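PDB 5C2V: hydrazine synthase subunit gamma from Candidatus Kuenenia stuttgartiensis, which catalyses the three-electron reduction of nitric oxide to hydroxylamine, the first half-reaction of hydrazine synthesis, within the hydrazine synthase complex. Local coordinates for residues N90-P102 against I148-P160. Sequence-based numbering, arbitrary orientation.
Sequences NTKYIRGGRYLPP and ICYIRALEFTGSP. With CA (calcium ion), chain T; CA (calcium ion), chain S; HEC (heme c), chain V.
R95, G96, R98 and Y99 pack on R152 and on L154-T157, at the end of helix 141-152 and just after it, in the alpha-helical lobe that carries heme c #1. The 90-102 loop includes a type I beta turn from G97 to L100. R95 bends at chi2 (-60°) and brings NH1 back to the backbone of E155. NH1 donates to E155 O, which lies near the guanidinium plane. T157 CG2 sits over one face of the same guanidinium group, and T157 OG1 is hydrogen-bonded to Y265 OH. R95 NE also donates to R70 O.

G96 supplies both backbone and CH contacts. Its N donates to L154 O over 2.9 Å, from above the carbonyl plane. Its CA rests on one face of the F156 ring as a CH-pi contact, 4.1 Å from the ring centroid. Y99 CD2 packs against F156 CE2 at 4.1 Å, with the two side chains running past each other in opposite directions.

E155 folds at chi2 (-74°), and its carboxylate reaches the Y99 hydroxyl. Y99 OH donates to the syn lone pair of E155 OE1 at 3.0 Å, and accepts from R98 NH2, so it links the arginine to the acid. The direct R98 NH2 to E155 OE2 salt bridge is long; the oxygen lies well out of the guanidinium plane, so the attraction is one of charge alone.

R98 crosses R152 at about a right angle, its CB 4.0 Å from R152 CG. R152 NH1 is hydrogen-bonded to S36 O. Deeper in, I94 CD1 touches L154 CD1, while I151 CD1 packs on the heme methyl CMB. L100 O and P102 O bind a calcium ion with D257. Water 6, another ligand of that calcium ion, donates to heme propionate O1A at 3.0 Å.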
ATOM      1  N   ASN C  90       4.364  21.912  45.597  1.00 51.03           N
ATOM      2  CA  ASN C  90       3.703  23.193  45.381  1.00 46.86           C
ATOM      3  C   ASN C  90       4.710  24.234  44.878  1.00 41.02           C
ATOM      4  O   ASN C  90       5.844  24.285  45.351  1.00 60.22           O
ATOM      5  CB  ASN C  90       3.029  23.599  46.710  1.00 64.82           C
ATOM      6  CG  ASN C  90       2.816  25.099  46.879  1.00 54.12           C
ATOM      7  OD1 ASN C  90       2.770  25.865  45.927  1.00 83.43           O
ATOM      8  ND2 ASN C  90       2.681  25.518  48.131  1.00 83.42           N
ATOM      9  N   THR C  91       4.304  25.052  43.909  1.00 50.35           N
ATOM     10  CA  THR C  91       5.206  26.057  43.342  1.00 46.69           C
ATOM     11  C   THR C  91       5.493  27.160  44.355  1.00 51.57           C
ATOM     12  O   THR C  91       4.576  27.794  44.879  1.00 53.46           O
ATOM     13  CB  THR C  91       4.633  26.684  42.052  1.00 46.69           C
ATOM     14  OG1 THR C  91       4.428  25.660  41.071  1.00 46.55           O
ATOM     15  CG2 THR C  91       5.592  27.727  41.492  1.00 35.95           C
ATOM     16  N   LYS C  92       6.775  27.388  44.620  1.00 53.01           N
ATOM     17  CA  LYS C  92       7.199  28.305  45.673  1.00 53.92           C
ATOM     18  C   LYS C  92       6.802  29.757  45.419  1.00 55.46           C
ATOM     19  O   LYS C  92       6.890  30.256  44.298  1.00 50.58           O
ATOM     20  CB  LYS C  92       8.715  28.221  45.864  1.00 61.28           C
ATOM     21  CG  LYS C  92       9.146  27.395  47.064  1.00 56.65           C
ATOM     22  CD  LYS C  92       8.740  28.070  48.365  1.00 60.22           C
ATOM     23  CE  LYS C  92       9.210  27.281  49.574  1.00 52.63           C
ATOM     24  NZ  LYS C  92       8.819  27.930  50.856  1.00 71.14           N
ATOM     25  N   TYR C  93       6.362  30.421  46.484  1.00 53.62           N
ATOM     26  CA  TYR C  93       6.068  31.847  46.455  1.00 43.11           C
ATOM     27  C   TYR C  93       7.382  32.611  46.605  1.00 44.77           C
ATOM     28  O   TYR C  93       8.055  32.496  47.630  1.00 62.86           O
ATOM     29  CB  TYR C  93       5.082  32.195  47.574  1.00 59.03           C
ATOM     30  CG  TYR C  93       4.499  33.588  47.530  1.00 62.63           C
ATOM     31  CD1 TYR C  93       3.393  33.877  46.742  1.00 50.78           C
ATOM     32  CD2 TYR C  93       5.034  34.609  48.303  1.00 53.13           C
ATOM     33  CE1 TYR C  93       2.848  35.146  46.713  1.00 48.74           C
ATOM     34  CE2 TYR C  93       4.496  35.879  48.280  1.00 55.96           C
ATOM     35  CZ  TYR C  93       3.407  36.145  47.479  1.00 60.13           C
ATOM     36  OH  TYR C  93       2.870  37.412  47.453  1.00 62.71           O
ATOM     37  N   ILE C  94       7.750  33.388  45.588  1.00 41.71           N
ATOM     38  CA  ILE C  94       9.101  33.950  45.524  1.00 55.00           C
ATOM     39  C   ILE C  94       9.256  35.393  46.019  1.00 52.23           C
ATOM     40  O   ILE C  94      10.344  35.959  45.919  1.00 58.50           O
ATOM     41  CB  ILE C  94       9.668  33.870  44.087  1.00 44.40           C
ATOM     42  CG1 ILE C  94       8.735  34.548  43.087  1.00 53.20           C
ATOM     43  CG2 ILE C  94       9.905  32.422  43.689  1.00 52.14           C
ATOM     44  CD1 ILE C  94       9.290  34.592  41.678  1.00 48.10           C
ATOM     45  N   ARG C  95       8.190  36.000  46.534  1.00 53.81           N
ATOM     46  CA  ARG C  95       8.331  37.316  47.156  1.00 47.11           C
ATOM     47  C   ARG C  95       9.097  37.196  48.471  1.00 50.00           C
ATOM     48  O   ARG C  95       8.821  36.305  49.276  1.00 43.35           O
ATOM     49  CB  ARG C  95       6.970  37.969  47.407  1.00 39.28           C
ATOM     50  CG  ARG C  95       6.210  38.381  46.157  1.00 64.63           C
ATOM     51  CD  ARG C  95       6.989  39.393  45.334  1.00 53.33           C
ATOM     52  NE  ARG C  95       6.143  40.048  44.339  1.00 63.49           N
ATOM     53  CZ  ARG C  95       5.608  41.256  44.493  1.00 58.36           C
ATOM     54  NH1 ARG C  95       5.840  41.951  45.597  1.00 63.38           N
ATOM     55  NH2 ARG C  95       4.848  41.773  43.538  1.00 60.57           N
ATOM     56  N   GLY C  96      10.057  38.092  48.680  1.00 53.01           N
ATOM     57  CA  GLY C  96      10.854  38.096  49.895  1.00 62.87           C
ATOM     58  C   GLY C  96      11.638  36.812  50.093  1.00 63.69           C
ATOM     59  O   GLY C  96      11.632  36.231  51.178  1.00 60.50           O
ATOM     60  N   GLY C  97      12.318  36.370  49.041  1.00 56.86           N
ATOM     61  CA  GLY C  97      13.020  35.101  49.067  1.00 69.74           C
ATOM     62  C   GLY C  97      14.359  35.117  49.779  1.00 67.23           C
ATOM     63  O   GLY C  97      14.762  34.113  50.368  1.00 78.13           O
ATOM     64  N   ARG C  98      15.052  36.251  49.732  1.00 66.02           N
ATOM     65  CA  ARG C  98      16.404  36.339  50.278  1.00 72.19           C
ATOM     66  C   ARG C  98      16.424  36.361  51.805  1.00 71.32           C
ATOM     67  O   ARG C  98      17.445  36.061  52.422  1.00 62.77           O
ATOM     68  CB  ARG C  98      17.116  37.583  49.739  1.00 51.56           C
ATOM     69  CG  ARG C  98      16.550  38.903  50.244  1.00 50.03           C
ATOM     70  CD  ARG C  98      17.444  40.072  49.852  1.00 58.34           C
ATOM     71  NE  ARG C  98      16.967  41.335  50.409  1.00 77.22           N
ATOM     72  CZ  ARG C  98      17.612  42.491  50.303  1.00 93.78           C
ATOM     73  NH1 ARG C  98      18.771  42.552  49.659  1.00 69.50           N
ATOM     74  NH2 ARG C  98      17.102  43.590  50.843  1.00 96.98           N
ATOM     75  N   TYR C  99      15.294  36.712  52.408  1.00 63.57           N
ATOM     76  CA  TYR C  99      15.229  36.899  53.854  1.00 59.07           C
ATOM     77  C   TYR C  99      15.205  35.587  54.633  1.00 59.13           C
ATOM     78  O   TYR C  99      15.470  35.574  55.834  1.00 54.53           O
ATOM     79  CB  TYR C  99      14.000  37.734  54.221  1.00 58.58           C
ATOM     80  CG  TYR C  99      14.042  39.144  53.679  1.00 57.38           C
ATOM     81  CD1 TYR C  99      15.244  39.830  53.575  1.00 61.09           C
ATOM     82  CD2 TYR C  99      12.883  39.787  53.268  1.00 48.28           C
ATOM     83  CE1 TYR C  99      15.291  41.118  53.080  1.00 67.22           C
ATOM     84  CE2 TYR C  99      12.920  41.075  52.771  1.00 53.44           C
ATOM     85  CZ  TYR C  99      14.126  41.736  52.679  1.00 64.31           C
ATOM     86  OH  TYR C  99      14.168  43.019  52.185  1.00 72.82           O
ATOM     87  N   LEU C 100      14.893  34.485  53.958  1.00 62.09           N
ATOM     88  CA  LEU C 100      14.776  33.203  54.649  1.00 46.71           C
ATOM     89  C   LEU C 100      15.425  32.026  53.922  1.00 59.51           C
ATOM     90  O   LEU C 100      14.733  31.230  53.285  1.00 76.83           O
ATOM     91  CB  LEU C 100      13.302  32.886  54.906  1.00 46.68           C
ATOM     92  CG  LEU C 100      12.621  33.726  55.987  1.00 68.75           C
ATOM     93  CD1 LEU C 100      11.128  33.463  55.997  1.00 49.12           C
ATOM     94  CD2 LEU C 100      13.229  33.432  57.350  1.00 58.93           C
ATOM     95  N   PRO C 101      16.763  31.924  54.007  1.00 74.76           N
ATOM     96  CA  PRO C 101      17.503  30.717  53.624  1.00 64.89           C
ATOM     97  C   PRO C 101      17.438  29.661  54.732  1.00 51.28           C
ATOM     98  O   PRO C 101      17.200  30.025  55.882  1.00 63.37           O
ATOM     99  CB  PRO C 101      18.929  31.235  53.429  1.00 55.93           C
ATOM    100  CG  PRO C 101      19.030  32.364  54.388  1.00 57.77           C
ATOM    101  CD  PRO C 101      17.670  33.010  54.420  1.00 56.44           C
ATOM    102  N   PRO C 102      17.640  28.375  54.399  1.00 58.14           N
ATOM    103  CA  PRO C 102      17.900  27.851  53.055  1.00 55.76           C
ATOM    104  C   PRO C 102      16.630  27.762  52.217  1.00 55.81           C
ATOM    105  O   PRO C 102      15.538  28.038  52.713  1.00 38.86           O
ATOM    106  CB  PRO C 102      18.472  26.460  53.331  1.00 52.61           C
ATOM    107  CG  PRO C 102      17.810  26.047  54.593  1.00 56.52           C
ATOM    108  CD  PRO C 102      17.664  27.304  55.413  1.00 51.46           C
ATOM    109  N   ILE C 148      19.346  35.895  39.802  1.00 58.83           N
ATOM    110  CA  ILE C 148      19.365  35.835  41.259  1.00 48.39           C
ATOM    111  C   ILE C 148      19.179  37.223  41.864  1.00 48.65           C
ATOM    112  O   ILE C 148      18.505  37.378  42.884  1.00 38.65           O
ATOM    113  CB  ILE C 148      20.674  35.216  41.777  1.00 54.94           C
ATOM    114  CG1 ILE C 148      20.885  33.837  41.152  1.00 57.64           C
ATOM    115  CG2 ILE C 148      20.660  35.111  43.295  1.00 35.08           C
ATOM    116  CD1 ILE C 148      19.710  32.904  41.330  1.00 60.32           C
ATOM    117  N   CYS C 149      19.767  38.231  41.228  1.00 39.50           N
ATOM    118  CA  CYS C 149      19.588  39.611  41.663  1.00 31.47           C
ATOM    119  C   CYS C 149      18.123  40.024  41.570  1.00 56.71           C
ATOM    120  O   CYS C 149      17.614  40.728  42.442  1.00 57.51           O
ATOM    121  CB  CYS C 149      20.456  40.563  40.839  1.00 39.42           C
ATOM    122  SG  CYS C 149      22.227  40.468  41.195  1.00 58.05           S
ATOM    123  N   TYR C 150      17.447  39.580  40.512  1.00 48.70           N
ATOM    124  CA  TYR C 150      16.024  39.866  40.356  1.00 42.58           C
ATOM    125  C   TYR C 150      15.204  39.187  41.445  1.00 37.42           C
ATOM    126  O   TYR C 150      14.262  39.773  41.981  1.00 43.55           O
ATOM    127  CB  TYR C 150      15.519  39.424  38.981  1.00 56.63           C
ATOM    128  CG  TYR C 150      14.009  39.418  38.880  1.00 47.26           C
ATOM    129  CD1 TYR C 150      13.302  40.600  38.699  1.00 41.62           C
ATOM    130  CD2 TYR C 150      13.288  38.233  38.979  1.00 36.14           C
ATOM    131  CE1 TYR C 150      11.923  40.604  38.616  1.00 33.59           C
ATOM    132  CE2 TYR C 150      11.909  38.227  38.897  1.00 39.13           C
ATOM    133  CZ  TYR C 150      11.230  39.415  38.714  1.00 39.51           C
ATOM    134  OH  TYR C 150       9.857  39.412  38.631  1.00 34.45           O
ATOM    135  N   ILE C 151      15.556  37.945  41.760  1.00 45.66           N
ATOM    136  CA  ILE C 151      14.828  37.183  42.771  1.00 56.42           C
ATOM    137  C   ILE C 151      15.001  37.785  44.165  1.00 59.04           C
ATOM    138  O   ILE C 151      14.042  37.891  44.931  1.00 55.63           O
ATOM    139  CB  ILE C 151      15.282  35.717  42.788  1.00 50.96           C
ATOM    140  CG1 ILE C 151      14.993  35.069  41.436  1.00 42.22           C
ATOM    141  CG2 ILE C 151      14.586  34.948  43.900  1.00 36.64           C
ATOM    142  CD1 ILE C 151      16.004  34.037  41.048  1.00 69.67           C
ATOM    143  N   ARG C 152      16.228  38.184  44.483  1.00 52.94           N
ATOM    144  CA  ARG C 152      16.535  38.767  45.785  1.00 43.01           C
ATOM    145  C   ARG C 152      15.879  40.133  45.965  1.00 48.84           C
ATOM    146  O   ARG C 152      15.626  40.566  47.089  1.00 55.45           O
ATOM    147  CB  ARG C 152      18.051  38.887  45.965  1.00 45.54           C
ATOM    148  CG  ARG C 152      18.763  37.551  46.094  1.00 49.66           C
ATOM    149  CD  ARG C 152      20.264  37.685  45.886  1.00 36.02           C
ATOM    150  NE  ARG C 152      20.905  38.495  46.918  1.00 70.94           N
ATOM    151  CZ  ARG C 152      22.216  38.697  46.995  1.00 74.48           C
ATOM    152  NH1 ARG C 152      23.027  38.146  46.101  1.00 51.84           N
ATOM    153  NH2 ARG C 152      22.719  39.447  47.966  1.00 74.00           N
ATOM    154  N   ALA C 153      15.599  40.804  44.852  1.00 44.50           N
ATOM    155  CA  ALA C 153      15.046  42.153  44.886  1.00 34.83           C
ATOM    156  C   ALA C 153      13.530  42.150  45.050  1.00 37.98           C
ATOM    157  O   ALA C 153      12.906  43.209  45.127  1.00 58.05           O
ATOM    158  CB  ALA C 153      15.436  42.909  43.627  1.00 34.63           C
ATOM    159  N   LEU C 154      12.938  40.961  45.101  1.00 48.54           N
ATOM    160  CA  LEU C 154      11.494  40.838  45.265  1.00 55.67           C
ATOM    161  C   LEU C 154      11.080  41.026  46.721  1.00 55.20           C
ATOM    162  O   LEU C 154      11.604  40.366  47.619  1.00 55.88           O
ATOM    163  CB  LEU C 154      11.010  39.483  44.747  1.00 55.15           C
ATOM    164  CG  LEU C 154      11.048  39.308  43.226  1.00 57.27           C
ATOM    165  CD1 LEU C 154      10.610  37.906  42.830  1.00 49.71           C
ATOM    166  CD2 LEU C 154      10.183  40.360  42.546  1.00 32.77           C
ATOM    167  N   GLU C 155      10.131  41.930  46.942  1.00 54.51           N
ATOM    168  CA  GLU C 155       9.666  42.262  48.285  1.00 60.18           C
ATOM    169  C   GLU C 155       8.204  41.875  48.471  1.00 46.99           C
ATOM    170  O   GLU C 155       7.457  41.765  47.500  1.00 58.09           O
ATOM    171  CB  GLU C 155       9.849  43.757  48.561  1.00 40.24           C
ATOM    172  CG  GLU C 155      11.274  44.262  48.397  1.00 49.03           C
ATOM    173  CD  GLU C 155      12.187  43.830  49.529  1.00 56.53           C
ATOM    174  OE1 GLU C 155      11.671  43.405  50.583  1.00 57.59           O
ATOM    175  OE2 GLU C 155      13.421  43.921  49.364  1.00 54.23           O
ATOM    176  N   PHE C 156       7.804  41.664  49.723  1.00 55.81           N
ATOM    177  CA  PHE C 156       6.426  41.304  50.039  1.00 58.02           C
ATOM    178  C   PHE C 156       5.437  42.388  49.613  1.00 61.60           C
ATOM    179  O   PHE C 156       5.758  43.576  49.624  1.00 61.54           O
ATOM    180  CB  PHE C 156       6.274  41.025  51.537  1.00 56.10           C
ATOM    181  CG  PHE C 156       7.064  39.842  52.022  1.00 69.68           C
ATOM    182  CD1 PHE C 156       6.709  38.555  51.651  1.00 68.89           C
ATOM    183  CD2 PHE C 156       8.154  40.015  52.859  1.00 71.94           C
ATOM    184  CE1 PHE C 156       7.434  37.464  52.097  1.00 61.10           C
ATOM    185  CE2 PHE C 156       8.881  38.930  53.310  1.00 67.79           C
ATOM    186  CZ  PHE C 156       8.521  37.652  52.929  1.00 58.69           C
ATOM    187  N   THR C 157       4.235  41.965  49.230  1.00 47.81           N
ATOM    188  CA  THR C 157       3.189  42.891  48.808  1.00 58.18           C
ATOM    189  C   THR C 157       2.481  43.537  49.994  1.00 52.55           C
ATOM    190  O   THR C 157       2.097  44.705  49.939  1.00 59.73           O
ATOM    191  CB  THR C 157       2.131  42.188  47.934  1.00 48.70           C
ATOM    192  OG1 THR C 157       1.501  41.144  48.688  1.00 55.56           O
ATOM    193  CG2 THR C 157       2.769  41.595  46.690  1.00 58.22           C
ATOM    194  N   GLY C 158       2.309  42.769  51.065  1.00 59.64           N
ATOM    195  CA  GLY C 158       1.535  43.218  52.208  1.00 51.74           C
ATOM    196  C   GLY C 158       0.075  42.839  52.046  1.00 64.05           C
ATOM    197  O   GLY C 158      -0.424  42.735  50.926  1.00 72.08           O
ATOM    198  N   SER C 159      -0.616  42.641  53.165  1.00 53.01           N
ATOM    199  CA  SER C 159      -1.994  42.157  53.135  1.00 54.70           C
ATOM    200  C   SER C 159      -3.017  43.268  52.896  1.00 52.31           C
ATOM    201  O   SER C 159      -3.003  44.294  53.576  1.00 78.06           O
ATOM    202  CB  SER C 159      -2.325  41.427  54.436  1.00 47.79           C
ATOM    203  OG  SER C 159      -3.645  40.914  54.408  1.00 43.83           O
ATOM    204  N   PRO C 160      -3.905  43.058  51.911  1.00 67.45           N
ATOM    205  CA  PRO C 160      -5.030  43.928  51.538  1.00 67.62           C
ATOM    206  C   PRO C 160      -6.175  43.940  52.551  1.00 61.15           C
ATOM    207  O   PRO C 160      -7.029  44.825  52.503  1.00 67.46           O
ATOM    208  CB  PRO C 160      -5.503  43.327  50.214  1.00 72.70           C
ATOM    209  CG  PRO C 160      -5.142  41.891  50.314  1.00 54.86           C
ATOM    210  CD  PRO C 160      -3.835  41.862  51.053  1.00 64.32           C
TER
HETATM  211 CA    CA T 402      13.630  29.042  53.631  1.00 59.55          CA
HETATM  212 CA    CA S 401       1.796  27.390  47.740  1.00 54.65          CA
HETATM  213 FE   HEC V 404      11.000  27.514  40.432  1.00 42.81          FE
HETATM  214  CHA HEC V 404      11.109  26.670  43.761  1.00 53.24           C
HETATM  215  CHB HEC V 404      13.005  30.201  41.057  1.00 64.68           C
HETATM  216  CHC HEC V 404      11.102  28.225  37.057  1.00 42.51           C
HETATM  217  CHD HEC V 404       8.414  25.338  39.871  1.00 51.73           C
HETATM  218  NA  HEC V 404      11.926  28.272  42.108  1.00 52.30           N
HETATM  219  C1A HEC V 404      11.780  27.819  43.403  1.00 42.87           C
HETATM  220  C2A HEC V 404      12.441  28.762  44.292  1.00 60.25           C
HETATM  221  C3A HEC V 404      12.967  29.736  43.532  1.00 61.53           C
HETATM  222  C4A HEC V 404      12.650  29.444  42.149  1.00 49.49           C
HETATM  223  CMA HEC V 404      13.775  30.969  43.998  1.00 40.06           C
HETATM  224  CAA HEC V 404      12.526  28.630  45.833  1.00 48.03           C
HETATM  225  CBA HEC V 404      11.824  29.789  46.541  1.00 55.47           C
HETATM  226  CGA HEC V 404      11.964  29.649  48.034  1.00 66.94           C
HETATM  227  O1A HEC V 404      12.500  28.608  48.495  1.00 61.61           O
HETATM  228  O2A HEC V 404      11.536  30.580  48.765  1.00 61.50           O
HETATM  229  NB  HEC V 404      11.794  29.030  39.269  1.00 36.01           N
HETATM  230  C1B HEC V 404      12.788  29.868  39.737  1.00 42.37           C
HETATM  231  C2B HEC V 404      13.561  30.326  38.600  1.00 43.32           C
HETATM  232  C3B HEC V 404      13.033  29.788  37.494  1.00 51.96           C
HETATM  233  C4B HEC V 404      11.913  28.959  37.893  1.00 54.55           C
HETATM  234  CMB HEC V 404      14.766  31.288  38.683  1.00 39.50           C
HETATM  235  CAB HEC V 404      13.513  29.982  36.036  1.00 28.74           C
HETATM  236  CBB HEC V 404      14.870  29.281  35.804  1.00 51.61           C
HETATM  237  NC  HEC V 404       9.938  26.911  38.768  1.00 53.14           N
HETATM  238  C1C HEC V 404      10.166  27.299  37.464  1.00 39.04           C
HETATM  239  C2C HEC V 404       9.356  26.466  36.598  1.00 41.89           C
HETATM  240  C3C HEC V 404       8.519  25.772  37.379  1.00 41.76           C
HETATM  241  C4C HEC V 404       8.929  25.969  38.758  1.00 41.12           C
HETATM  242  CMC HEC V 404       9.191  26.708  35.079  1.00 42.42           C
HETATM  243  CAC HEC V 404       7.410  24.803  36.905  1.00 43.48           C
HETATM  244  CBC HEC V 404       8.036  23.566  36.221  1.00 30.91           C
HETATM  245  ND  HEC V 404       9.878  26.253  41.650  1.00 26.76           N
HETATM  246  C1D HEC V 404       8.965  25.330  41.139  1.00 45.14           C
HETATM  247  C2D HEC V 404       8.684  24.346  42.160  1.00 43.45           C
HETATM  248  C3D HEC V 404       9.523  24.763  43.374  1.00 34.66           C
HETATM  249  C4D HEC V 404      10.233  25.956  42.966  1.00 50.09           C
HETATM  250  CMD HEC V 404       7.735  23.133  42.050  1.00 44.54           C
HETATM  251  CAD HEC V 404       9.605  24.053  44.740  1.00 44.86           C
HETATM  252  CBD HEC V 404      10.591  22.895  44.626  1.00 50.34           C
HETATM  253  CGD HEC V 404      10.706  22.195  45.953  1.00 61.98           C
HETATM  254  O1D HEC V 404      11.486  21.211  46.052  1.00 55.51           O
HETATM  255  O2D HEC V 404      10.017  22.622  46.912  1.00 52.96           O
HETATM  256  O   HOH W   1       3.736  28.801  47.474  1.00 57.42           O
HETATM  257  O   HOH W   2      13.615  38.757  48.256  1.00 54.57           O
HETATM  258  O   HOH W   3      14.601  28.976  55.806  1.00 67.71           O
HETATM  259  O   HOH W   4       0.833  28.367  45.813  1.00 74.90           O
HETATM  260  O   HOH W   5      11.676  30.094  54.516  1.00 54.25           O
HETATM  261  O   HOH W   6      12.644  29.104  51.450  1.00 81.84           O